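Aminotransferase, class IV (Brucella abortus, PDB 4TVI) probably transfers the amino group between leucine, isoleucine or valine and 2-oxoglutarate, using pyridoxal 5'-phosphate as cofactor in branched-chain amino-acid biosynthesis. Local coordinates at residues R69-V74 and M279-P284; E109-F114 and V120-M125; N219-M222 and E227-T230; Q244-L249 and K300-L305. All coordinates share one frame; numbering follows the deposited sequence.

Contact 1 (R69-V74 and M279-P284)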
loop_
_atom_site.group_PDB
_atom_site.type_symbol
_atom_site.label_atom_id
_atom_site.label_comp_id
_atom_site.label_asym_id
_atom_site.label_seq_id
_atom_site.Cartn_x
_atom_site.Cartn_y
_atom_site.Cartn_z
ATOM N N ARG A 69 4.370 -0.327 -23.120
ATOM C CA ARG A 69 3.619 -1.192 -24.026
ATOM C C ARG A 69 4.331 -1.426 -25.354
ATOM O O ARG A 69 4.788 -0.483 -26.000
ATOM C CB ARG A 69 2.236 -0.594 -24.292
ATOM C CG ARG A 69 1.197 -1.583 -24.808
ATOM C CD ARG A 69 0.630 -2.451 -23.688
ATOM N NE ARG A 69 -0.640 -3.059 -24.071
ATOM C CZ ARG A 69 -0.761 -4.270 -24.606
ATOM N NH1 ARG A 69 0.320 -5.009 -24.820
ATOM N NH2 ARG A 69 -1.959 -4.743 -24.928
ATOM N N LEU A 70 4.418 -2.688 -25.755
ATOM C CA LEU A 70 4.825 -3.037 -27.111
ATOM C C LEU A 70 3.586 -3.406 -27.916
ATOM O O LEU A 70 2.838 -4.302 -27.526
ATOM C CB LEU A 70 5.823 -4.197 -27.110
ATOM C CG LEU A 70 6.064 -4.853 -28.473
ATOM C CD1 LEU A 70 6.752 -3.883 -29.435
ATOM C CD2 LEU A 70 6.855 -6.158 -28.330
ATOM N N PHE A 71 3.342 -2.696 -29.012
ATOM C CA PHE A 71 2.212 -3.028 -29.872
ATOM C C PHE A 71 2.493 -2.599 -31.307
ATOM O O PHE A 71 3.073 -1.537 -31.539
ATOM C CB PHE A 71 0.920 -2.375 -29.355
ATOM C CG PHE A 71 0.903 -0.874 -29.471
ATOM C CD1 PHE A 71 1.417 -0.081 -28.457
ATOM C CD2 PHE A 71 0.364 -0.257 -30.592
ATOM C CE1 PHE A 71 1.402 1.302 -28.559
ATOM C CE2 PHE A 71 0.348 1.127 -30.705
ATOM C CZ PHE A 71 0.866 1.907 -29.685
ATOM N N GLU A 72 2.087 -3.434 -32.262
ATOM C CA GLU A 72 2.296 -3.159 -33.681
ATOM C C GLU A 72 3.756 -2.818 -33.980
ATOM O O GLU A 72 4.051 -2.032 -34.889
ATOM C CB GLU A 72 1.370 -2.032 -34.144
ATOM C CG GLU A 72 -0.101 -2.370 -33.968
ATOM C CD GLU A 72 -1.015 -1.178 -34.173
ATOM O OE1 GLU A 72 -0.611 -0.219 -34.867
ATOM O OE2 GLU A 72 -2.141 -1.205 -33.630
ATOM N N GLY A 73 4.661 -3.414 -33.202
ATOM C CA GLY A 73 6.089 -3.287 -33.429
ATOM C C GLY A 73 6.739 -2.056 -32.826
ATOM O O GLY A 73 7.936 -1.843 -33.013
ATOM N N VAL A 74 5.971 -1.234 -32.111
ATOM C CA VAL A 74 6.541 -0.012 -31.552
ATOM C C VAL A 74 6.352 0.063 -30.035
ATOM O O VAL A 74 5.440 -0.553 -29.483
ATOM C CB VAL A 74 5.935 1.255 -32.223
ATOM C CG1 VAL A 74 6.212 1.235 -33.727
ATOM C CG2 VAL A 74 4.444 1.362 -31.954
ATOM N N MET A 279 -1.929 0.819 -21.059
ATOM C CA MET A 279 -2.377 -0.458 -21.615
ATOM C C MET A 279 -3.023 -0.348 -22.997
ATOM O O MET A 279 -2.744 -1.166 -23.879
ATOM C CB MET A 279 -3.337 -1.156 -20.654
ATOM C CG MET A 279 -3.644 -2.580 -21.076
ATOM S SD MET A 279 -2.184 -3.646 -20.956
ATOM C CE MET A 279 -1.735 -3.396 -19.246
ATOM N N SER A 280 -3.890 0.648 -23.185
ATOM C CA SER A 280 -4.599 0.804 -24.456
ATOM C C SER A 280 -4.523 2.230 -25.012
ATOM O O SER A 280 -5.184 2.552 -26.005
ATOM C CB SER A 280 -6.062 0.386 -24.299
ATOM O OG SER A 280 -6.173 -0.997 -24.004
ATOM N N LYS A 281 -3.722 3.067 -24.353
ATOM C CA LYS A 281 -3.416 4.431 -24.793
ATOM C C LYS A 281 -4.619 5.372 -24.737
ATOM O O LYS A 281 -4.620 6.327 -23.971
ATOM C CB LYS A 281 -2.804 4.415 -26.197
ATOM C CG LYS A 281 -1.556 3.535 -26.288
ATOM C CD LYS A 281 -0.581 3.817 -25.139
ATOM C CE LYS A 281 0.677 2.968 -25.261
ATOM N NZ LYS A 281 1.587 3.090 -24.084
ATOM N N VAL A 282 -5.619 5.140 -25.575
ATOM C CA VAL A 282 -6.800 5.998 -25.590
ATOM C C VAL A 282 -8.059 5.141 -25.586
ATOM O O VAL A 282 -8.245 4.306 -26.473
ATOM C CB VAL A 282 -6.803 6.943 -26.814
ATOM C CG1 VAL A 282 -8.092 7.748 -26.869
ATOM C CG2 VAL A 282 -5.608 7.877 -26.765
ATOM N N VAL A 283 -8.906 5.324 -24.573
ATOM C CA VAL A 283 -10.088 4.487 -24.410
ATOM C C VAL A 283 -11.315 5.345 -24.142
ATOM O O VAL A 283 -11.311 6.174 -23.232
ATOM C CB VAL A 283 -9.921 3.465 -23.250
ATOM C CG1 VAL A 283 -11.191 2.666 -23.059
ATOM C CG2 VAL A 283 -8.763 2.521 -23.532
ATOM N N PRO A 284 -12.378 5.146 -24.935
ATOM C CA PRO A 284 -13.609 5.921 -24.757
ATOM C C PRO A 284 -14.386 5.498 -23.520
ATOM O O PRO A 284 -14.367 4.330 -23.126
ATOM C CB PRO A 284 -14.409 5.602 -26.020
ATOM C CG PRO A 284 -13.968 4.224 -26.381
ATOM C CD PRO A 284 -12.504 4.156 -26.016
HETATM O O HOH W 1 4.266 2.058 -24.863
HETATM O O HOH W 2 -4.495 -3.472 -24.315
#

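Contact 2 (E109-F114 and V120-M125)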
loop_
_atom_site.group_PDB
_atom_site.type_symbol
_atom_site.label_atom_id
_atom_site.label_comp_id
_atom_site.label_asym_id
_atom_site.label_seq_id
_atom_site.Cartn_x
_atom_site.Cartn_y
_atom_site.Cartn_z
ATOM N N GLU A 109 15.620 -6.059 -24.855
ATOM C CA GLU A 109 16.215 -7.385 -24.919
ATOM C C GLU A 109 15.160 -8.437 -24.605
ATOM O O GLU A 109 15.046 -9.449 -25.301
ATOM C CB GLU A 109 17.402 -7.497 -23.953
ATOM C CG GLU A 109 18.621 -6.697 -24.388
ATOM C CD GLU A 109 19.727 -6.668 -23.351
ATOM O OE1 GLU A 109 19.491 -7.103 -22.202
ATOM O OE2 GLU A 109 20.838 -6.200 -23.685
ATOM N N GLY A 110 14.362 -8.171 -23.577
ATOM C CA GLY A 110 13.338 -9.106 -23.153
ATOM C C GLY A 110 12.268 -9.307 -24.206
ATOM O O GLY A 110 11.770 -10.420 -24.383
ATOM N N LEU A 111 11.921 -8.230 -24.905
ATOM C CA LEU A 111 10.897 -8.288 -25.938
ATOM C C LEU A 111 11.287 -9.269 -27.037
ATOM O O LEU A 111 10.427 -9.895 -27.653
ATOM C CB LEU A 111 10.654 -6.902 -26.543
ATOM C CG LEU A 111 10.059 -5.832 -25.622
ATOM C CD1 LEU A 111 9.879 -4.511 -26.381
ATOM C CD2 LEU A 111 8.748 -6.292 -24.978
ATOM N N LYS A 112 12.589 -9.413 -27.262
ATOM C CA LYS A 112 13.102 -10.324 -28.278
ATOM C C LYS A 112 12.775 -11.780 -27.963
ATOM O O LYS A 112 12.791 -12.630 -28.853
ATOM C CB LYS A 112 14.615 -10.158 -28.430
ATOM C CG LYS A 112 15.033 -8.802 -28.975
ATOM C CD LYS A 112 14.407 -8.541 -30.335
ATOM C CE LYS A 112 14.870 -7.214 -30.914
ATOM N NZ LYS A 112 14.237 -6.933 -32.231
ATOM N N LYS A 113 12.472 -12.067 -26.703
ATOM C CA LYS A 113 12.192 -13.439 -26.282
ATOM C C LYS A 113 10.822 -13.885 -26.773
ATOM O O LYS A 113 10.513 -15.072 -26.785
ATOM C CB LYS A 113 12.257 -13.562 -24.755
ATOM C CG LYS A 113 13.600 -13.203 -24.132
ATOM C CD LYS A 113 14.465 -14.441 -23.930
ATOM C CE LYS A 113 15.756 -14.097 -23.201
ATOM N NZ LYS A 113 16.639 -15.286 -23.028
ATOM N N PHE A 114 9.998 -12.919 -27.160
ATOM C CA PHE A 114 8.655 -13.198 -27.649
ATOM C C PHE A 114 8.654 -13.472 -29.145
ATOM O O PHE A 114 9.563 -13.056 -29.864
ATOM C CB PHE A 114 7.721 -12.035 -27.309
ATOM C CG PHE A 114 7.446 -11.910 -25.843
ATOM C CD1 PHE A 114 8.318 -11.216 -25.018
ATOM C CD2 PHE A 114 6.331 -12.509 -25.282
ATOM C CE1 PHE A 114 8.076 -11.113 -23.659
ATOM C CE2 PHE A 114 6.078 -12.406 -23.924
ATOM C CZ PHE A 114 6.953 -11.707 -23.110
ATOM N N VAL A 120 3.182 -6.760 -26.127
ATOM C CA VAL A 120 3.660 -7.050 -24.789
ATOM C C VAL A 120 3.400 -5.887 -23.827
ATOM O O VAL A 120 3.532 -4.715 -24.191
ATOM C CB VAL A 120 5.177 -7.390 -24.800
ATOM C CG1 VAL A 120 5.678 -7.706 -23.390
ATOM C CG2 VAL A 120 5.467 -8.567 -25.743
ATOM N N TYR A 121 2.998 -6.244 -22.612
ATOM C CA TYR A 121 2.910 -5.335 -21.481
ATOM C C TYR A 121 4.172 -5.416 -20.612
ATOM O O TYR A 121 4.572 -6.494 -20.157
ATOM C CB TYR A 121 1.643 -5.642 -20.679
ATOM C CG TYR A 121 1.566 -4.997 -19.317
ATOM C CD1 TYR A 121 1.668 -3.625 -19.153
ATOM C CD2 TYR A 121 1.319 -5.773 -18.193
ATOM C CE1 TYR A 121 1.582 -3.049 -17.893
ATOM C CE2 TYR A 121 1.221 -5.212 -16.943
ATOM C CZ TYR A 121 1.353 -3.853 -16.790
ATOM O OH TYR A 121 1.250 -3.315 -15.524
ATOM N N ILE A 122 4.800 -4.258 -20.419
ATOM C CA ILE A 122 6.102 -4.144 -19.765
ATOM C C ILE A 122 6.005 -3.509 -18.375
ATOM O O ILE A 122 5.668 -2.329 -18.260
ATOM C CB ILE A 122 7.067 -3.300 -20.627
ATOM C CG1 ILE A 122 7.150 -3.854 -22.052
ATOM C CG2 ILE A 122 8.443 -3.218 -19.982
ATOM C CD1 ILE A 122 7.753 -2.872 -23.035
ATOM N N ARG A 123 6.294 -4.273 -17.324
ATOM C CA ARG A 123 6.199 -3.742 -15.963
ATOM C C ARG A 123 7.513 -3.854 -15.189
ATOM O O ARG A 123 7.855 -4.924 -14.685
ATOM C CB ARG A 123 5.085 -4.443 -15.170
ATOM C CG ARG A 123 4.924 -3.894 -13.734
ATOM C CD ARG A 123 3.750 -4.525 -12.982
ATOM N NE ARG A 123 3.905 -5.970 -12.830
ATOM C CZ ARG A 123 3.211 -6.867 -13.522
ATOM N NH1 ARG A 123 2.311 -6.463 -14.406
ATOM N NH2 ARG A 123 3.415 -8.168 -13.329
ATOM N N PRO A 124 8.262 -2.744 -15.100
ATOM C CA PRO A 124 9.427 -2.652 -14.213
ATOM C C PRO A 124 8.993 -2.545 -12.753
ATOM O O PRO A 124 7.979 -1.904 -12.479
ATOM C CB PRO A 124 10.122 -1.361 -14.663
ATOM C CG PRO A 124 9.464 -0.971 -15.949
ATOM C CD PRO A 124 8.083 -1.519 -15.892
ATOM N N MET A 125 9.741 -3.153 -11.836
ATOM C CA MET A 125 9.380 -3.118 -10.420
ATOM C C MET A 125 10.603 -2.986 -9.510
ATOM O O MET A 125 11.608 -3.669 -9.700
ATOM C CB MET A 125 8.591 -4.373 -10.047
ATOM C CG MET A 125 7.201 -4.446 -10.662
ATOM S SD MET A 125 6.363 -6.009 -10.326
ATOM C CE MET A 125 7.428 -7.156 -11.200
#

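Contact 3 (N219-M222 and E227-T230)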
loop_
_atom_site.group_PDB
_atom_site.type_symbol
_atom_site.label_atom_id
_atom_site.label_comp_id
_atom_site.label_asym_id
_atom_site.label_seq_id
_atom_site.Cartn_x
_atom_site.Cartn_y
_atom_site.Cartn_z
ATOM N N ASN A 219 -6.003 8.244 -16.165
ATOM C CA ASN A 219 -6.305 9.659 -16.361
ATOM C C ASN A 219 -7.580 9.815 -17.165
ATOM O O ASN A 219 -7.901 8.960 -17.987
ATOM C CB ASN A 219 -5.149 10.371 -17.064
ATOM C CG ASN A 219 -3.934 10.506 -16.178
ATOM O OD1 ASN A 219 -2.850 10.040 -16.521
ATOM N ND2 ASN A 219 -4.105 11.155 -15.027
ATOM N N VAL A 220 -8.315 10.894 -16.918
ATOM C CA VAL A 220 -9.598 11.089 -17.580
ATOM C C VAL A 220 -9.602 12.395 -18.367
ATOM O O VAL A 220 -8.935 13.365 -17.994
ATOM C CB VAL A 220 -10.766 11.064 -16.564
ATOM C CG1 VAL A 220 -10.773 12.325 -15.700
ATOM C CG2 VAL A 220 -12.107 10.881 -17.273
ATOM N N PHE A 221 -10.326 12.380 -19.482
ATOM C CA PHE A 221 -10.500 13.536 -20.350
ATOM C C PHE A 221 -11.969 13.704 -20.671
ATOM O O PHE A 221 -12.729 12.739 -20.646
ATOM C CB PHE A 221 -9.737 13.367 -21.665
ATOM C CG PHE A 221 -8.247 13.541 -21.561
ATOM C CD1 PHE A 221 -7.451 12.546 -21.011
ATOM C CD2 PHE A 221 -7.636 14.674 -22.083
ATOM C CE1 PHE A 221 -6.074 12.694 -20.946
ATOM C CE2 PHE A 221 -6.264 14.836 -22.020
ATOM C CZ PHE A 221 -5.477 13.838 -21.453
ATOM N N MET A 222 -12.362 14.921 -21.018
ATOM C CA MET A 222 -13.686 15.147 -21.568
ATOM C C MET A 222 -13.633 16.135 -22.723
ATOM O O MET A 222 -12.686 16.914 -22.854
ATOM C CB MET A 222 -14.647 15.641 -20.485
ATOM C CG MET A 222 -14.185 16.895 -19.763
ATOM S SD MET A 222 -15.490 17.609 -18.744
ATOM C CE MET A 222 -16.336 18.619 -19.962
ATOM N N GLU A 227 -13.807 21.417 -27.630
ATOM C CA GLU A 227 -12.622 21.630 -26.808
ATOM C C GLU A 227 -12.409 20.444 -25.877
ATOM O O GLU A 227 -13.365 19.794 -25.463
ATOM C CB GLU A 227 -12.753 22.911 -25.988
ATOM C CG GLU A 227 -12.793 24.191 -26.800
ATOM C CD GLU A 227 -12.690 25.420 -25.917
ATOM O OE1 GLU A 227 -13.629 25.664 -25.128
ATOM O OE2 GLU A 227 -11.671 26.134 -26.007
ATOM N N VAL A 228 -11.153 20.155 -25.559
ATOM C CA VAL A 228 -10.831 19.072 -24.641
ATOM C C VAL A 228 -10.495 19.631 -23.262
ATOM O O VAL A 228 -9.735 20.596 -23.144
ATOM C CB VAL A 228 -9.660 18.224 -25.162
ATOM C CG1 VAL A 228 -9.304 17.122 -24.176
ATOM C CG2 VAL A 228 -10.007 17.635 -26.523
ATOM N N PHE A 229 -11.082 19.033 -22.228
ATOM C CA PHE A 229 -10.804 19.401 -20.842
ATOM C C PHE A 229 -10.316 18.178 -20.072
ATOM O O PHE A 229 -10.821 17.073 -20.263
ATOM C CB PHE A 229 -12.046 19.985 -20.153
ATOM C CG PHE A 229 -12.557 21.263 -20.776
ATOM C CD1 PHE A 229 -13.374 21.229 -21.900
ATOM C CD2 PHE A 229 -12.233 22.495 -20.227
ATOM C CE1 PHE A 229 -13.851 22.404 -22.467
ATOM C CE2 PHE A 229 -12.709 23.674 -20.791
ATOM C CZ PHE A 229 -13.518 23.627 -21.909
ATOM N N THR A 230 -9.332 18.386 -19.206
ATOM C CA THR A 230 -8.794 17.324 -18.375
ATOM C C THR A 230 -8.336 17.930 -17.049
ATOM O O THR A 230 -7.872 19.073 -17.022
ATOM C CB THR A 230 -7.627 16.593 -19.080
ATOM O OG1 THR A 230 -7.257 15.423 -18.340
ATOM C CG2 THR A 230 -6.419 17.500 -19.219
#

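Contact 4 (Q244-L249 and K300-L305)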
loop_
_atom_site.group_PDB
_atom_site.type_symbol
_atom_site.label_atom_id
_atom_site.label_comp_id
_atom_site.label_asym_id
_atom_site.label_seq_id
_atom_site.Cartn_x
_atom_site.Cartn_y
_atom_site.Cartn_z
ATOM N N GLN A 244 0.086 13.155 -21.080
ATOM C CA GLN A 244 0.914 14.245 -21.586
ATOM C C GLN A 244 1.126 14.130 -23.093
ATOM O O GLN A 244 1.135 15.133 -23.801
ATOM C CB GLN A 244 2.268 14.263 -20.876
ATOM C CG GLN A 244 2.194 14.515 -19.375
ATOM C CD GLN A 244 3.527 14.285 -18.690
ATOM O OE1 GLN A 244 4.582 14.653 -19.210
ATOM N NE2 GLN A 244 3.489 13.653 -17.523
ATOM N N ARG A 245 1.306 12.903 -23.575
ATOM C CA ARG A 245 1.532 12.676 -24.995
ATOM C C ARG A 245 0.300 13.066 -25.803
ATOM O O ARG A 245 0.416 13.723 -26.838
ATOM C CB ARG A 245 1.901 11.213 -25.264
ATOM C CG ARG A 245 2.215 10.923 -26.736
ATOM C CD ARG A 245 3.393 11.770 -27.222
ATOM N NE ARG A 245 4.604 11.480 -26.463
ATOM C CZ ARG A 245 5.752 12.137 -26.586
ATOM N NH1 ARG A 245 5.860 13.142 -27.449
ATOM N NH2 ARG A 245 6.796 11.785 -25.846
ATOM N N VAL A 246 -0.874 12.661 -25.322
ATOM C CA VAL A 246 -2.140 12.960 -25.990
ATOM C C VAL A 246 -2.436 14.469 -26.000
ATOM O O VAL A 246 -2.883 15.025 -27.013
ATOM C CB VAL A 246 -3.308 12.195 -25.322
ATOM C CG1 VAL A 246 -4.664 12.736 -25.782
ATOM C CG2 VAL A 246 -3.193 10.700 -25.599
ATOM N N ILE A 247 -2.158 15.133 -24.882
ATOM C CA ILE A 247 -2.323 16.582 -24.802
ATOM C C ILE A 247 -1.426 17.267 -25.826
ATOM O O ILE A 247 -1.861 18.154 -26.556
ATOM C CB ILE A 247 -1.992 17.118 -23.393
ATOM C CG1 ILE A 247 -3.044 16.660 -22.379
ATOM C CG2 ILE A 247 -1.902 18.628 -23.406
ATOM C CD1 ILE A 247 -2.679 17.003 -20.942
ATOM N N LYS A 248 -0.172 16.834 -25.877
ATOM C CA LYS A 248 0.810 17.397 -26.794
ATOM C C LYS A 248 0.374 17.215 -28.247
ATOM O O LYS A 248 0.430 18.153 -29.039
ATOM C CB LYS A 248 2.180 16.751 -26.554
ATOM C CG LYS A 248 3.305 17.256 -27.449
ATOM C CD LYS A 248 4.637 16.630 -27.045
ATOM C CE LYS A 248 5.688 16.786 -28.138
ATOM N NZ LYS A 248 5.996 18.204 -28.448
ATOM N N LEU A 249 -0.083 16.014 -28.587
ATOM C CA LEU A 249 -0.494 15.721 -29.955
ATOM C C LEU A 249 -1.775 16.457 -30.343
ATOM O O LEU A 249 -1.892 16.949 -31.464
ATOM C CB LEU A 249 -0.675 14.215 -30.142
ATOM C CG LEU A 249 0.631 13.420 -30.111
ATOM C CD1 LEU A 249 0.354 11.926 -30.118
ATOM C CD2 LEU A 249 1.513 13.816 -31.286
ATOM N N LYS A 300 -11.747 9.663 -31.043
ATOM C CA LYS A 300 -11.191 8.884 -32.143
ATOM C C LYS A 300 -9.997 9.603 -32.767
ATOM O O LYS A 300 -9.002 8.971 -33.131
ATOM C CB LYS A 300 -12.267 8.616 -33.196
ATOM C CG LYS A 300 -13.373 7.683 -32.722
ATOM C CD LYS A 300 -14.324 7.297 -33.835
ATOM C CE LYS A 300 -15.378 6.317 -33.334
ATOM N NZ LYS A 300 -16.487 6.167 -34.319
ATOM N N ARG A 301 -10.091 10.926 -32.872
ATOM C CA ARG A 301 -8.996 11.717 -33.425
ATOM C C ARG A 301 -7.777 11.639 -32.516
ATOM O O ARG A 301 -6.651 11.462 -32.985
ATOM C CB ARG A 301 -9.413 13.168 -33.624
ATOM C CG ARG A 301 -8.374 13.988 -34.358
ATOM C CD ARG A 301 -8.818 15.435 -34.502
ATOM N NE ARG A 301 -7.965 16.170 -35.427
ATOM C CZ ARG A 301 -8.077 17.470 -35.671
ATOM N NH1 ARG A 301 -9.008 18.189 -35.054
ATOM N NH2 ARG A 301 -7.255 18.053 -36.533
ATOM N N ALA A 302 -8.016 11.776 -31.213
ATOM C CA ALA A 302 -6.962 11.666 -30.211
ATOM C C ALA A 302 -6.222 10.342 -30.362
ATOM O O ALA A 302 -4.992 10.309 -30.413
ATOM C CB ALA A 302 -7.545 11.792 -28.809
ATOM N N ARG A 303 -6.983 9.256 -30.453
ATOM C CA ARG A 303 -6.408 7.929 -30.613
ATOM C C ARG A 303 -5.653 7.840 -31.939
ATOM O O ARG A 303 -4.557 7.282 -32.002
ATOM C CB ARG A 303 -7.500 6.856 -30.526
ATOM C CG ARG A 303 -6.988 5.423 -30.550
ATOM C CD ARG A 303 -8.121 4.424 -30.333
ATOM N NE ARG A 303 -7.698 3.050 -30.598
ATOM C CZ ARG A 303 -7.122 2.250 -29.707
ATOM N NH1 ARG A 303 -6.901 2.677 -28.471
ATOM N NH2 ARG A 303 -6.766 1.017 -30.054
ATOM N N ALA A 304 -6.226 8.417 -32.991
ATOM C CA ALA A 304 -5.595 8.386 -34.309
ATOM C C ALA A 304 -4.260 9.119 -34.278
ATOM O O ALA A 304 -3.263 8.642 -34.822
ATOM C CB ALA A 304 -6.515 8.998 -35.360
ATOM N N LEU A 305 -4.251 10.276 -33.624
ATOM C CA LEU A 305 -3.047 11.088 -33.502
ATOM C C LEU A 305 -1.958 10.359 -32.730
ATOM O O LEU A 305 -0.779 10.464 -33.061
ATOM C CB LEU A 305 -3.367 12.416 -32.814
ATOM C CG LEU A 305 -4.186 13.417 -33.628
ATOM C CD1 LEU A 305 -4.636 14.584 -32.750
ATOM C CD2 LEU A 305 -3.376 13.904 -34.821
#

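Contact 1 (R69-V74 and M279-P284)
Arg69 reaches from near the end of strand 64-70 to Met279 and Lys281. Its CB lies 3.7 Å from Lys281 NZ, an approach of methylene to amine. CG swings away from the backbone N (chi1 -160°) and the chain then bends (chi2 78°), which brings CD to 3.6 Å from Met279 O. NE donates to that same Met279 O at 2.8 Å, with a nearly straight N-H...O angle of 164°; the acceptor lies close to the guanidinium plane, and the donor sits in the carbonyl plane on a lone pair. Met279 SD packs 3.5 Å from Arg69 NE. At the tip, NH2 donates to a water that in turn donates to Met279 O and also bonds to Ser280 OG, while NH1 is taken by Ile152 O.

Lys281 CE approaches Phe71 CE1 obliquely at 3.8 Å. Its NZ donates to Asn278 O and, at 3.0 Å, to a second water that donates to Arg69 O. Met279 O thus accepts from both NE and a water, and bonds at NE, NH1 and NH2 restrain the guanidinium's rotation. The partners found for both cationic tips are neutral carbonyls and waters, making the link polar without a salt bridge between the two segments.

Contact 2 (E109-F114 and V120-M125)
Val120 presents its two methyls to two different partners, CG2 to Phe114 and CG1 chiefly to Leu111. With CG1 trans to the backbone N (chi1 -180°), the isopropyl group is turned so that CG2 stands over the middle of the Phe114 ring. The CH-pi geometry supports this directly: CG2 is 3.9 Å from the ring centroid and only 11° off the ring normal, and its distances to CG, CD1 and CD2 of the ring are nearly equal. The two side chains come from opposite directions, and CG1 reaches the rim of the same ring at CE1, 4.2 Å away.

Leu111 leaves its backbone alongside the strand rather than at it, yet its end turns in and delivers CD2 to the contact. CG lies opposite the carbonyl carbon (chi1 -66°), and CD2 then sits 3.7 Å from Val120 CG1 and 4.1 Å from Ile122 CD1, bridging two residues on one face of the strand. A type I turn from Leu111 to Phe114, closed by Phe114 N to Leu111 O, brings both apolar side chains to the strand. Trp36 meets the Phe114 ring edge-to-face, and Leu149 backs Phe114, Val120 and Ile122. No hydrogen bond crosses. The arrangement is a helix-loop-strand unit of an alpha/beta domain, in which the C-terminal part of helix 100-111 and the turn after it pack on strand 120-128 of the five-stranded antiparallel sheet.

Contact 3 (N219-M222 and E227-T230)
Met222 and Phe229 form an antiparallel hydrogen-bonded pair, their short strands 4.7 Å apart at closest approach and running at 149° to each other. Both bonds of the pair are present: Met222 N to Phe229 O at 2.8 Å and Phe229 N to Met222 O at 2.7 Å, the second with an N-H...O angle of 171°. Val228 CA adds a CA-H...O contact to Met222 O.

Away from the turn, past the Met222-Phe229 pair, the Thr230 side chain takes up the bonding: its OG1 donates to Val220 O at 2.7 Å, tilted modestly from the carbonyl plane. This hydroxyl also lies over the centre of the Phe221 ring, 3.6 Å above its plane, and Thr230 CB faces the same ring as a CH-pi donor. Val228 CG1 comes to the ring edge instead, 3.6 Å from Phe221 CD2. Beyond Phe221, Phe274 and Ile247 continue the apolar packing. Where Met222 and Phe229 project together, Met222 CG, placed between the backbone N and carbonyl carbon (chi1 56°), rests 3.8 Å from Phe229 CB.

Antiparallel pairing of consecutive strands makes this a beta hairpin, 219-224 with 227-231, whose outer flanks join strands 272-277 and 257-260 in the mixed sheet.

Contact 4 (Q244-L249 and K300-L305)
Leu249 lays its CD1 methyl against the backbone of Leu305, 3.5 Å from Leu305 O. The overlap is reciprocal, for Leu305 CD1 comes to 3.8 Å from Leu249 O. Between these two approaches the CB atoms of Leu249 and Leu305 face each other at 4.2 Å. With CG opposite the carbonyl carbon (chi1 about -70° in both) and chi2 near 170°, CD1 of each leucine is carried to the other's carbonyl.

One helical turn earlier on each segment, Val246 CG1 meets Ala302 CB at 4.3 Å. The backbones run close at both levels: the CA atoms are 6.5 Å apart for Val246 and Ala302 and 6.4 Å for Leu249 and Leu305. No hydrogen bond crosses; the seam is wholly van der Waals. Trp309 also packs on Leu249, and Ala253 on Leu305. Charged groups beside the seam pair with other parts of the chain: Arg245 with Asp77 and Arg303 with Glu156, both as salt bridges.

Residues spaced by three on both helices form the apolar seam of a helix pair, in which the C-terminal helix 297-310 packs on helix 241-252, itself resting through Ile247 on strand 257-260 in an alpha/beta arrangement.

Contact 1 joins the five-stranded antiparallel sheet to the mixed sheet, and the other contacts lie to its two sides. Contact 2, centred about 14 Å away, shares the first sheet: Leu70 N approaches Val120 O at 2.7 Å, and Met279 CE packs on Tyr121 CD1. Toward the second sheet, the centre of contact 4 is about 12 Å from that of contact 1, and the two are tied by Arg303 NH1, 2.9 Å from Val282 O. Contacts 3 and 4 meet where Phe221 CE2 touches Ile247 CG1. Contacts 2 and 3, with centres about 30 Å apart, do not touch. Lys180, which carries the cofactor, belongs to none of the segments; the two-part layout is consistent with class IV aminotransferases, whose cofactor lies between two domains.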